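Long-range contacts in dihydrodipicolinate synthase (Bacillus clausii KSM-K16, PDB 3E96), which probably catalyses the condensation of pyruvate with aspartate semialdehyde to 4-hydroxy-tetrahydrodipicolinate: residues B[47-52]-B[81-86]; B[51-56]-B[68-73]; B[223-228]-B[239-244]; B[194-199]-B[210-215]. One frame throughout, in Å; residues are numbered along the deposited sequence.

In the fold
All four contacts belong to one eight-stranded parallel barrel. Contacts 1 and 2 share Val51 and Pro52: contact 1 pairs two neighbouring strands, and contact 2 lays the loop after the first of them on helix 64-78, their centres about 10 Å apart. Contact 4 sits where the last strand meets the loop after strand 190-193, and contact 3, about 11 Å from it between centres, joins the two helices that follow the last strand. Contacts 1 and 4 both approach the predicted Schiff-base lysine, Lys167: the side chains of Val51 and Thr212 each come within about 4 Å of its side chain. Thr56, a predicted pyruvate-binding residue in contact 2, touches Gly214 of contact 4.

Contact 1. Residues B[47-52]-B[81-86]; sequences IDVIVP and RALVVA
Ala82 opens the pairing by setting its CB against the carbonyl oxygen of Asp48, 3.3 Å from CB to O. That same oxygen accepts the amide of Leu83 (N to Asp48 O, 2.9 Å), with the donor standing 36° above the carbonyl plane. Leu83 returns the bond through its own oxygen, which receives Ile50 N at 3.0 Å almost in line with the C=O. The CA of Val49 also faces Leu83 O in a CA-H...O contact.

At Val84 the side chains turn to the other face of the sheet. The Val84 and Ile50 side chains lie side by side, pointing the same way, and touch through their CG2 methyls, while Val84 CG1, anti to the backbone N (chi1 176°), meets the Pro52 ring at CG, 3.9 Å away and roughly at a right angle. Behind them lies helix 64-78, whose Thr74 touches both Ile50 and Pro52.

Val85 gives a nearly straight bond to Ile50 (N to Ile50 O, 3.0 Å, 178° at the hydrogen). On the Val49 face its CG2 approaches Val49 CG1 at 3.9 Å. Val85 O receives no amide from Pro52, whose nitrogen carries no hydrogen; Pro52 CD packs on it at 3.1 Å and Val51 CA adds a CA-H...O contact. The proline thus removes one rung from the parallel ladder, which resumes one step on, where Pro52 is backbone-bonded to Gly87.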
# COMPACT_ATOMS: atom_id res chain seq x y z
N ILE B 47 15.01 8.16 -24.46
CA ILE B 47 14.83 8.21 -23.01
C ILE B 47 16.16 7.87 -22.34
O ILE B 47 16.75 6.82 -22.59
CB ILE B 47 13.74 7.22 -22.55
CG1 ILE B 47 12.48 7.40 -23.40
CG2 ILE B 47 13.40 7.47 -21.08
CD1 ILE B 47 11.93 8.81 -23.43
N ASP B 48 16.62 8.78 -21.48
CA ASP B 48 17.91 8.61 -20.81
C ASP B 48 17.87 8.23 -19.34
O ASP B 48 18.91 8.14 -18.69
CB ASP B 48 18.75 9.89 -20.98
CG ASP B 48 18.79 10.36 -22.43
OD1 ASP B 48 18.93 9.50 -23.34
OD2 ASP B 48 18.69 11.58 -22.67
N VAL B 49 16.67 8.01 -18.81
CA VAL B 49 16.50 7.59 -17.42
C VAL B 49 15.43 6.51 -17.42
O VAL B 49 14.33 6.72 -17.95
CB VAL B 49 16.04 8.76 -16.51
CG1 VAL B 49 15.83 8.24 -15.08
CG2 VAL B 49 17.07 9.88 -16.51
N ILE B 50 15.75 5.35 -16.86
CA ILE B 50 14.78 4.27 -16.80
C ILE B 50 14.64 3.86 -15.34
O ILE B 50 15.63 3.83 -14.59
CB ILE B 50 15.22 3.08 -17.69
CG1 ILE B 50 14.07 2.07 -17.79
CG2 ILE B 50 16.50 2.44 -17.14
CD1 ILE B 50 14.28 0.99 -18.84
N VAL B 51 13.41 3.57 -14.93
CA VAL B 51 13.14 3.25 -13.54
C VAL B 51 12.53 1.88 -13.27
O VAL B 51 11.32 1.75 -13.12
CB VAL B 51 12.20 4.33 -12.94
CG1 VAL B 51 12.08 4.16 -11.43
CG2 VAL B 51 12.72 5.72 -13.29
N PRO B 52 13.37 0.84 -13.19
CA PRO B 52 12.83 -0.50 -12.92
C PRO B 52 12.22 -0.49 -11.52
O PRO B 52 12.61 0.32 -10.67
CB PRO B 52 14.06 -1.40 -13.02
CG PRO B 52 15.19 -0.48 -12.63
CD PRO B 52 14.83 0.79 -13.37
N ARG B 81 23.50 2.84 -21.61
CA ARG B 81 22.71 3.72 -22.48
C ARG B 81 21.81 4.71 -21.74
O ARG B 81 21.30 5.66 -22.34
CB ARG B 81 21.85 2.89 -23.43
CG ARG B 81 22.65 2.12 -24.49
CD ARG B 81 21.73 1.36 -25.43
NE ARG B 81 20.94 0.35 -24.72
CZ ARG B 81 20.04 -0.44 -25.30
NH1 ARG B 81 19.81 -0.34 -26.60
NH2 ARG B 81 19.37 -1.33 -24.58
N ALA B 82 21.62 4.50 -20.44
CA ALA B 82 20.78 5.40 -19.66
C ALA B 82 21.02 5.22 -18.18
O ALA B 82 21.60 4.22 -17.76
CB ALA B 82 19.29 5.15 -19.98
N LEU B 83 20.59 6.19 -17.38
CA LEU B 83 20.73 6.09 -15.94
C LEU B 83 19.68 5.10 -15.47
O LEU B 83 18.56 5.09 -15.98
CB LEU B 83 20.48 7.45 -15.27
CG LEU B 83 21.55 8.53 -15.45
CD1 LEU B 83 21.09 9.83 -14.79
CD2 LEU B 83 22.86 8.04 -14.83
N VAL B 84 20.05 4.27 -14.51
CA VAL B 84 19.13 3.28 -13.97
C VAL B 84 18.78 3.66 -12.53
O VAL B 84 19.66 3.69 -11.67
CB VAL B 84 19.76 1.87 -13.99
CG1 VAL B 84 18.82 0.86 -13.34
CG2 VAL B 84 20.06 1.46 -15.42
N VAL B 85 17.51 3.96 -12.29
CA VAL B 85 17.03 4.33 -10.97
C VAL B 85 16.17 3.19 -10.45
O VAL B 85 15.14 2.86 -11.05
CB VAL B 85 16.20 5.62 -11.03
CG1 VAL B 85 15.71 5.99 -9.63
CG2 VAL B 85 17.03 6.75 -11.64
N ALA B 86 16.59 2.57 -9.35
CA ALA B 86 15.87 1.43 -8.79
C ALA B 86 14.80 1.78 -7.76
O ALA B 86 15.08 2.40 -6.74
CB ALA B 86 16.87 0.45 -8.18

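Contact 2. Residues B[51-56]-B[68-73]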
# COMPACT_ATOMS: atom_id res chain seq x y z
N VAL B 51 13.41 3.57 -14.93
CA VAL B 51 13.14 3.25 -13.54
C VAL B 51 12.53 1.88 -13.27
O VAL B 51 11.32 1.75 -13.12
CB VAL B 51 12.20 4.33 -12.94
CG1 VAL B 51 12.08 4.16 -11.43
CG2 VAL B 51 12.72 5.72 -13.29
N PRO B 52 13.37 0.84 -13.19
CA PRO B 52 12.83 -0.50 -12.92
C PRO B 52 12.22 -0.49 -11.52
O PRO B 52 12.61 0.32 -10.67
CB PRO B 52 14.06 -1.40 -13.02
CG PRO B 52 15.19 -0.48 -12.63
CD PRO B 52 14.83 0.79 -13.37
N CYS B 53 11.26 -1.38 -11.28
CA CYS B 53 10.60 -1.45 -9.98
C CYS B 53 9.80 -0.19 -9.66
O CYS B 53 9.64 0.19 -8.50
CB CYS B 53 11.62 -1.73 -8.88
SG CYS B 53 12.16 -3.45 -8.88
N GLY B 54 9.33 0.47 -10.71
CA GLY B 54 8.50 1.65 -10.54
C GLY B 54 7.08 1.13 -10.44
O GLY B 54 6.86 -0.08 -10.54
N ASN B 55 6.10 2.00 -10.25
CA ASN B 55 4.74 1.49 -10.13
C ASN B 55 4.18 1.00 -11.46
O ASN B 55 3.34 0.10 -11.48
CB ASN B 55 3.83 2.53 -9.48
CG ASN B 55 3.82 2.40 -7.96
OD1 ASN B 55 3.79 3.40 -7.25
ND2 ASN B 55 3.83 1.16 -7.47
N THR B 56 4.67 1.55 -12.57
CA THR B 56 4.21 1.12 -13.88
C THR B 56 4.76 -0.30 -14.10
O THR B 56 4.21 -1.07 -14.89
CB THR B 56 4.76 2.03 -15.00
OG1 THR B 56 4.47 3.40 -14.67
CG2 THR B 56 4.09 1.70 -16.33
N LYS B 68 14.62 -7.46 -7.13
CA LYS B 68 16.07 -7.36 -7.21
C LYS B 68 16.56 -7.78 -8.59
O LYS B 68 17.39 -7.11 -9.19
CB LYS B 68 16.73 -8.24 -6.14
CG LYS B 68 16.50 -7.79 -4.72
CD LYS B 68 17.09 -8.79 -3.73
CE LYS B 68 16.87 -8.33 -2.29
NZ LYS B 68 17.33 -9.36 -1.30
N GLU B 69 16.03 -8.90 -9.07
CA GLU B 69 16.42 -9.42 -10.38
C GLU B 69 16.06 -8.43 -11.49
O GLU B 69 16.80 -8.29 -12.47
CB GLU B 69 15.74 -10.77 -10.64
CG GLU B 69 16.06 -11.42 -11.99
CD GLU B 69 17.52 -11.86 -12.13
OE1 GLU B 69 18.22 -11.92 -11.10
OE2 GLU B 69 17.95 -12.14 -13.27
N GLU B 70 14.92 -7.76 -11.37
CA GLU B 70 14.54 -6.80 -12.41
C GLU B 70 15.58 -5.69 -12.50
O GLU B 70 15.94 -5.26 -13.59
CB GLU B 70 13.15 -6.21 -12.15
CG GLU B 70 12.76 -5.15 -13.18
CD GLU B 70 11.27 -4.85 -13.19
OE1 GLU B 70 10.49 -5.77 -13.51
OE2 GLU B 70 10.89 -3.70 -12.87
N VAL B 71 16.06 -5.22 -11.35
CA VAL B 71 17.07 -4.17 -11.36
C VAL B 71 18.34 -4.70 -12.03
O VAL B 71 18.93 -4.02 -12.86
CB VAL B 71 17.40 -3.68 -9.92
CG1 VAL B 71 18.52 -2.65 -9.96
CG2 VAL B 71 16.15 -3.05 -9.30
N ARG B 72 18.74 -5.92 -11.68
CA ARG B 72 19.94 -6.52 -12.28
C ARG B 72 19.78 -6.64 -13.80
O ARG B 72 20.68 -6.27 -14.55
CB ARG B 72 20.23 -7.90 -11.69
CG ARG B 72 20.63 -7.87 -10.22
CD ARG B 72 21.19 -9.22 -9.77
NE ARG B 72 20.17 -10.26 -9.68
CZ ARG B 72 19.53 -10.60 -8.56
NH1 ARG B 72 19.81 -9.97 -7.42
NH2 ARG B 72 18.63 -11.57 -8.57
N ARG B 73 18.64 -7.17 -14.23
CA ARG B 73 18.36 -7.34 -15.65
C ARG B 73 18.41 -5.99 -16.39
O ARG B 73 18.92 -5.91 -17.50
CB ARG B 73 16.97 -7.97 -15.85
CG ARG B 73 16.85 -9.40 -15.34
CD ARG B 73 17.14 -10.42 -16.44
NE ARG B 73 17.09 -11.79 -15.94
CZ ARG B 73 17.11 -12.87 -16.71
NH1 ARG B 73 17.17 -12.76 -18.03
NH2 ARG B 73 17.07 -14.08 -16.15
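With chi1 at 177° and chi2 at 163°, the Glu70 side chain stretches away from helix 64-78 to the backbone of Cys53. There OE2 accepts the amide of Cys53 (N to Glu70 OE2, 2.8 Å), which arrives on the anti side of the oxygen and 17° out of the carboxylate plane. The other oxygen, OE1, is bonded to the hydroxyl of Thr21, so both oxygens of the buried carboxylate are bonded, which restrains its rotation. On the way out, the methylene CG of Glu70 passes Pro52 CB at 4.0 Å.

The sulfur of Cys53 lies beside its own amide nitrogen and points to the helix, where SG packs on Val71 CG2, also 4.0 Å away. That methyl reaches the Pro52 ring as well, at CG, and together Glu70 and Val71 cover the turn into the loop. The carbonyl oxygen of Cys53 is bonded by His113.

The start of the loop after strand 49-50 is thus tied to the helix that follows it, the beta-alpha step of a TIM barrel. In this family the loop lies at the catalytic mouth, consistent with the predicted pyruvate-binding residue Thr56 a few residues further along the loop.

Contact 3. Residues B[223-228]-B[239-244]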
# COMPACT_ATOMS: atom_id res chain seq x y z
N ALA B 223 6.47 11.18 -25.94
CA ALA B 223 6.94 11.73 -24.68
C ALA B 223 8.10 12.68 -24.98
O ALA B 223 8.18 13.77 -24.41
CB ALA B 223 7.41 10.60 -23.76
N VAL B 224 8.98 12.27 -25.88
CA VAL B 224 10.13 13.09 -26.26
C VAL B 224 9.66 14.40 -26.88
O VAL B 224 10.24 15.45 -26.62
CB VAL B 224 11.06 12.35 -27.25
CG1 VAL B 224 12.14 13.29 -27.75
CG2 VAL B 224 11.70 11.15 -26.56
N GLU B 225 8.62 14.34 -27.70
CA GLU B 225 8.10 15.55 -28.34
C GLU B 225 7.63 16.55 -27.29
O GLU B 225 7.86 17.75 -27.42
CB GLU B 225 6.94 15.22 -29.27
CG GLU B 225 7.29 14.25 -30.39
CD GLU B 225 6.11 13.98 -31.32
OE1 GLU B 225 6.15 12.98 -32.06
OE2 GLU B 225 5.15 14.79 -31.31
N MET B 226 6.98 16.06 -26.23
CA MET B 226 6.49 16.94 -25.18
C MET B 226 7.65 17.58 -24.44
O MET B 226 7.62 18.78 -24.16
CB MET B 226 5.59 16.19 -24.18
CG MET B 226 5.06 17.10 -23.05
SD MET B 226 3.87 16.34 -21.88
CE MET B 226 2.32 16.57 -22.82
N LEU B 227 8.66 16.78 -24.11
CA LEU B 227 9.82 17.30 -23.39
C LEU B 227 10.52 18.39 -24.19
O LEU B 227 10.87 19.43 -23.65
CB LEU B 227 10.83 16.18 -23.09
CG LEU B 227 12.09 16.63 -22.35
CD1 LEU B 227 11.75 17.04 -20.92
CD2 LEU B 227 13.12 15.51 -22.34
N GLU B 228 10.72 18.14 -25.48
CA GLU B 228 11.41 19.12 -26.32
C GLU B 228 10.59 20.40 -26.46
O GLU B 228 11.14 21.50 -26.40
CB GLU B 228 11.71 18.51 -27.68
CG GLU B 228 12.49 17.20 -27.56
CD GLU B 228 13.08 16.74 -28.88
OE1 GLU B 228 12.36 16.78 -29.90
OE2 GLU B 228 14.26 16.32 -28.88
N TRP B 239 0.73 22.32 -26.10
CA TRP B 239 -0.71 22.06 -26.01
C TRP B 239 -1.21 21.09 -27.06
O TRP B 239 -2.13 20.31 -26.81
CB TRP B 239 -1.47 23.38 -26.08
CG TRP B 239 -1.17 24.27 -24.91
CD1 TRP B 239 -0.63 25.52 -24.95
CD2 TRP B 239 -1.36 23.95 -23.52
NE1 TRP B 239 -0.46 26.00 -23.67
CE2 TRP B 239 -0.90 25.05 -22.78
CE3 TRP B 239 -1.86 22.83 -22.84
CZ2 TRP B 239 -0.93 25.08 -21.38
CZ3 TRP B 239 -1.89 22.86 -21.45
CH2 TRP B 239 -1.43 23.97 -20.73
N ARG B 240 -0.60 21.12 -28.24
CA ARG B 240 -1.01 20.21 -29.30
C ARG B 240 -0.68 18.78 -28.90
O ARG B 240 -1.52 17.89 -29.00
CB ARG B 240 -0.27 20.56 -30.60
CG ARG B 240 -0.63 19.67 -31.78
CD ARG B 240 0.62 19.05 -32.38
NE ARG B 240 1.63 20.07 -32.69
CZ ARG B 240 2.93 19.82 -32.78
NH1 ARG B 240 3.39 18.59 -32.57
NH2 ARG B 240 3.78 20.80 -33.07
N ILE B 241 0.55 18.57 -28.43
CA ILE B 241 0.99 17.25 -28.00
C ILE B 241 0.18 16.81 -26.78
O ILE B 241 -0.24 15.66 -26.67
CB ILE B 241 2.49 17.26 -27.62
CG1 ILE B 241 3.31 17.78 -28.81
CG2 ILE B 241 2.95 15.86 -27.24
CD1 ILE B 241 4.77 18.06 -28.47
N TRP B 242 -0.05 17.75 -25.86
CA TRP B 242 -0.83 17.47 -24.66
C TRP B 242 -2.23 16.96 -25.01
O TRP B 242 -2.65 15.90 -24.53
CB TRP B 242 -0.93 18.73 -23.80
CG TRP B 242 -1.75 18.56 -22.56
CD1 TRP B 242 -1.38 17.90 -21.42
CD2 TRP B 242 -3.07 19.05 -22.33
NE1 TRP B 242 -2.39 17.96 -20.49
CE2 TRP B 242 -3.44 18.66 -21.02
CE3 TRP B 242 -3.98 19.79 -23.10
CZ2 TRP B 242 -4.69 18.98 -20.47
CZ3 TRP B 242 -5.22 20.11 -22.55
CH2 TRP B 242 -5.56 19.70 -21.25
N GLU B 243 -2.96 17.71 -25.83
CA GLU B 243 -4.32 17.30 -26.22
C GLU B 243 -4.30 15.92 -26.87
O GLU B 243 -5.24 15.14 -26.72
CB GLU B 243 -4.94 18.30 -27.19
CG GLU B 243 -5.26 19.65 -26.60
CD GLU B 243 -6.15 20.47 -27.50
OE1 GLU B 243 -7.34 20.12 -27.65
OE2 GLU B 243 -5.66 21.47 -28.07
N ASP B 244 -3.23 15.64 -27.60
CA ASP B 244 -3.06 14.38 -28.30
C ASP B 244 -2.89 13.19 -27.35
O ASP B 244 -3.38 12.10 -27.61
CB ASP B 244 -1.83 14.47 -29.22
CG ASP B 244 -1.67 13.26 -30.12
OD1 ASP B 244 -2.58 13.00 -30.93
OD2 ASP B 244 -0.62 12.58 -30.03
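Apolar packing dominates, with Ile241 of helix 235-252 set into helix 220-231 at Glu225 and Met226. Its CD1, at the end of an extended chain (chi2 170°), presses on the main chain, 3.3 Å from Glu225 O, and also meets Glu225 CB at 3.7 Å. The other branch, CG2, lies against Met226 CB at 4.1 Å.

Met226 supplies a second apolar contact. Its chain runs straight to the sulfur and then bends at chi3 (-84°), which turns the CE methyl to the backbone and CB of Trp242; CE is 3.8 Å from Trp242 CA. The methyl sits at the edge of the indole, near its plane, so the contact does not use the ring face. One face is instead overlain, toward its rim, by Trp239 CZ3, and the indole NE1 is bonded to Lys198 O, which fixes the rotation of the ring.

Charge enters weakly at the outer side: Glu225 OE2 stands at the guanidinium edge of Arg240, 4.4 Å from NH1, too far for a salt bridge. Asp244 pairs with Lys222 just before the first segment.

The two helix segments run roughly antiparallel (148°) with axes 9.5 Å apart, as in a helical hairpin. Here it follows the last strand of the TIM barrel: its first helix lies against strands 15-17 and 210-213, and its second packs on the first and on helix 200-206.

Contact 4. Residues B[194-199]-B[210-215]; sequences GTAEKW and GFTSGL
Glu197, in the loop after strand 190-193 of the TIM barrel, reaches across to Ser213 on the last strand, 210-213. Its CB leads to CG, which meets the Phe211 ring obliquely, 3.9 Å from CE1. A bend at chi2 (93°) then turns the carboxylate toward Ser213, the side chain crossing that of Phe211 at about a right angle, with carboxylate and ring planes 55° apart. CD comes within 3.4 Å of Ser213 OG. At the tip, OE2 accepts the hydroxyl of Ser213 (OG to OE2, 2.6 Å) on its syn side, and Leu215 CB packs on the same oxygen at 3.6 Å. Ser213 OG donates to Glu197 and accepts from Val216 N, which fixes the hydroxyl. Ala223 and Met226 of helix 220-231 also touch Glu197, a buried residue.

Nearer the barrel interior, Ala196 CA makes a CA-H...O contact with Thr212 O at 3.2 Å; Thr212 O is buried here without a conventional hydrogen-bond partner in the model. Gly194 faces the Thr212 side chain, whose CG2 lies 4.1 Å from Gly194 CA, and Gly194 O is bonded to the hydroxyl of Tyr143, the predicted proton donor/acceptor. The second carboxylate oxygen of Glu197 takes a hydrogen from a water 2.6 Å from OE1, and that water in turn accepts the amide of Leu215.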
# COMPACT_ATOMS: atom_id res chain seq x y z
N GLY B 194 5.61 13.67 -11.10
CA GLY B 194 5.40 12.23 -10.99
C GLY B 194 4.08 11.73 -11.52
O GLY B 194 3.78 10.54 -11.38
N THR B 195 3.29 12.60 -12.14
CA THR B 195 1.98 12.20 -12.65
C THR B 195 1.85 12.17 -14.18
O THR B 195 0.75 12.19 -14.72
CB THR B 195 0.87 13.08 -12.03
OG1 THR B 195 1.24 14.46 -12.12
CG2 THR B 195 0.69 12.71 -10.55
N ALA B 196 3.00 12.14 -14.84
CA ALA B 196 3.12 12.03 -16.29
C ALA B 196 2.62 13.15 -17.20
O ALA B 196 2.30 14.25 -16.76
CB ALA B 196 2.53 10.69 -16.75
N GLU B 197 2.56 12.83 -18.49
CA GLU B 197 2.18 13.78 -19.53
C GLU B 197 0.93 14.64 -19.37
O GLU B 197 0.93 15.79 -19.80
CB GLU B 197 2.16 13.07 -20.89
CG GLU B 197 3.55 12.65 -21.37
CD GLU B 197 3.93 11.23 -20.97
OE1 GLU B 197 3.37 10.70 -19.99
OE2 GLU B 197 4.81 10.64 -21.65
N LYS B 198 -0.13 14.10 -18.77
CA LYS B 198 -1.34 14.90 -18.60
C LYS B 198 -1.05 16.12 -17.73
O LYS B 198 -1.58 17.21 -17.95
CB LYS B 198 -2.46 14.08 -17.96
CG LYS B 198 -3.72 14.89 -17.64
CD LYS B 198 -4.85 14.03 -17.11
CE LYS B 198 -6.06 14.87 -16.74
NZ LYS B 198 -7.16 14.07 -16.14
N TRP B 199 -0.18 15.94 -16.74
CA TRP B 199 0.14 17.02 -15.81
C TRP B 199 1.45 17.75 -16.05
O TRP B 199 1.66 18.85 -15.52
CB TRP B 199 0.11 16.47 -14.38
CG TRP B 199 -1.27 16.05 -13.97
CD1 TRP B 199 -1.84 14.82 -14.12
CD2 TRP B 199 -2.28 16.89 -13.39
NE1 TRP B 199 -3.14 14.84 -13.68
CE2 TRP B 199 -3.44 16.10 -13.23
CE3 TRP B 199 -2.31 18.23 -13.00
CZ2 TRP B 199 -4.62 16.61 -12.69
CZ3 TRP B 199 -3.49 18.74 -12.47
CH2 TRP B 199 -4.63 17.93 -12.32
N GLY B 210 11.32 17.95 -15.31
CA GLY B 210 11.32 16.58 -15.78
C GLY B 210 9.97 15.97 -15.46
O GLY B 210 9.17 16.57 -14.74
N PHE B 211 9.70 14.79 -16.00
CA PHE B 211 8.44 14.11 -15.72
C PHE B 211 8.56 12.61 -15.96
O PHE B 211 9.41 12.16 -16.73
CB PHE B 211 7.29 14.72 -16.55
CG PHE B 211 7.45 14.60 -18.05
CD1 PHE B 211 7.04 13.45 -18.72
CD2 PHE B 211 7.99 15.65 -18.79
CE1 PHE B 211 7.14 13.36 -20.11
CE2 PHE B 211 8.10 15.57 -20.17
CZ PHE B 211 7.68 14.42 -20.84
N THR B 212 7.74 11.84 -15.26
CA THR B 212 7.74 10.39 -15.40
C THR B 212 6.84 10.05 -16.57
O THR B 212 6.01 10.86 -16.98
CB THR B 212 7.21 9.69 -14.15
OG1 THR B 212 5.90 10.19 -13.85
CG2 THR B 212 8.13 9.95 -12.97
N SER B 213 6.99 8.84 -17.11
CA SER B 213 6.16 8.46 -18.24
C SER B 213 6.00 6.95 -18.38
O SER B 213 6.98 6.21 -18.29
CB SER B 213 6.74 9.02 -19.54
OG SER B 213 6.03 8.54 -20.67
N GLY B 214 4.76 6.52 -18.59
CA GLY B 214 4.48 5.11 -18.80
C GLY B 214 4.25 4.97 -20.29
O GLY B 214 4.36 3.90 -20.88
N LEU B 215 3.92 6.09 -20.92
CA LEU B 215 3.67 6.13 -22.36
C LEU B 215 4.89 5.67 -23.16
O LEU B 215 4.74 5.11 -24.25
CB LEU B 215 3.28 7.56 -22.78
CG LEU B 215 3.03 7.85 -24.26
CD1 LEU B 215 1.91 6.96 -24.78
CD2 LEU B 215 2.66 9.31 -24.44
O HOH W 1 2.66 8.24 -19.52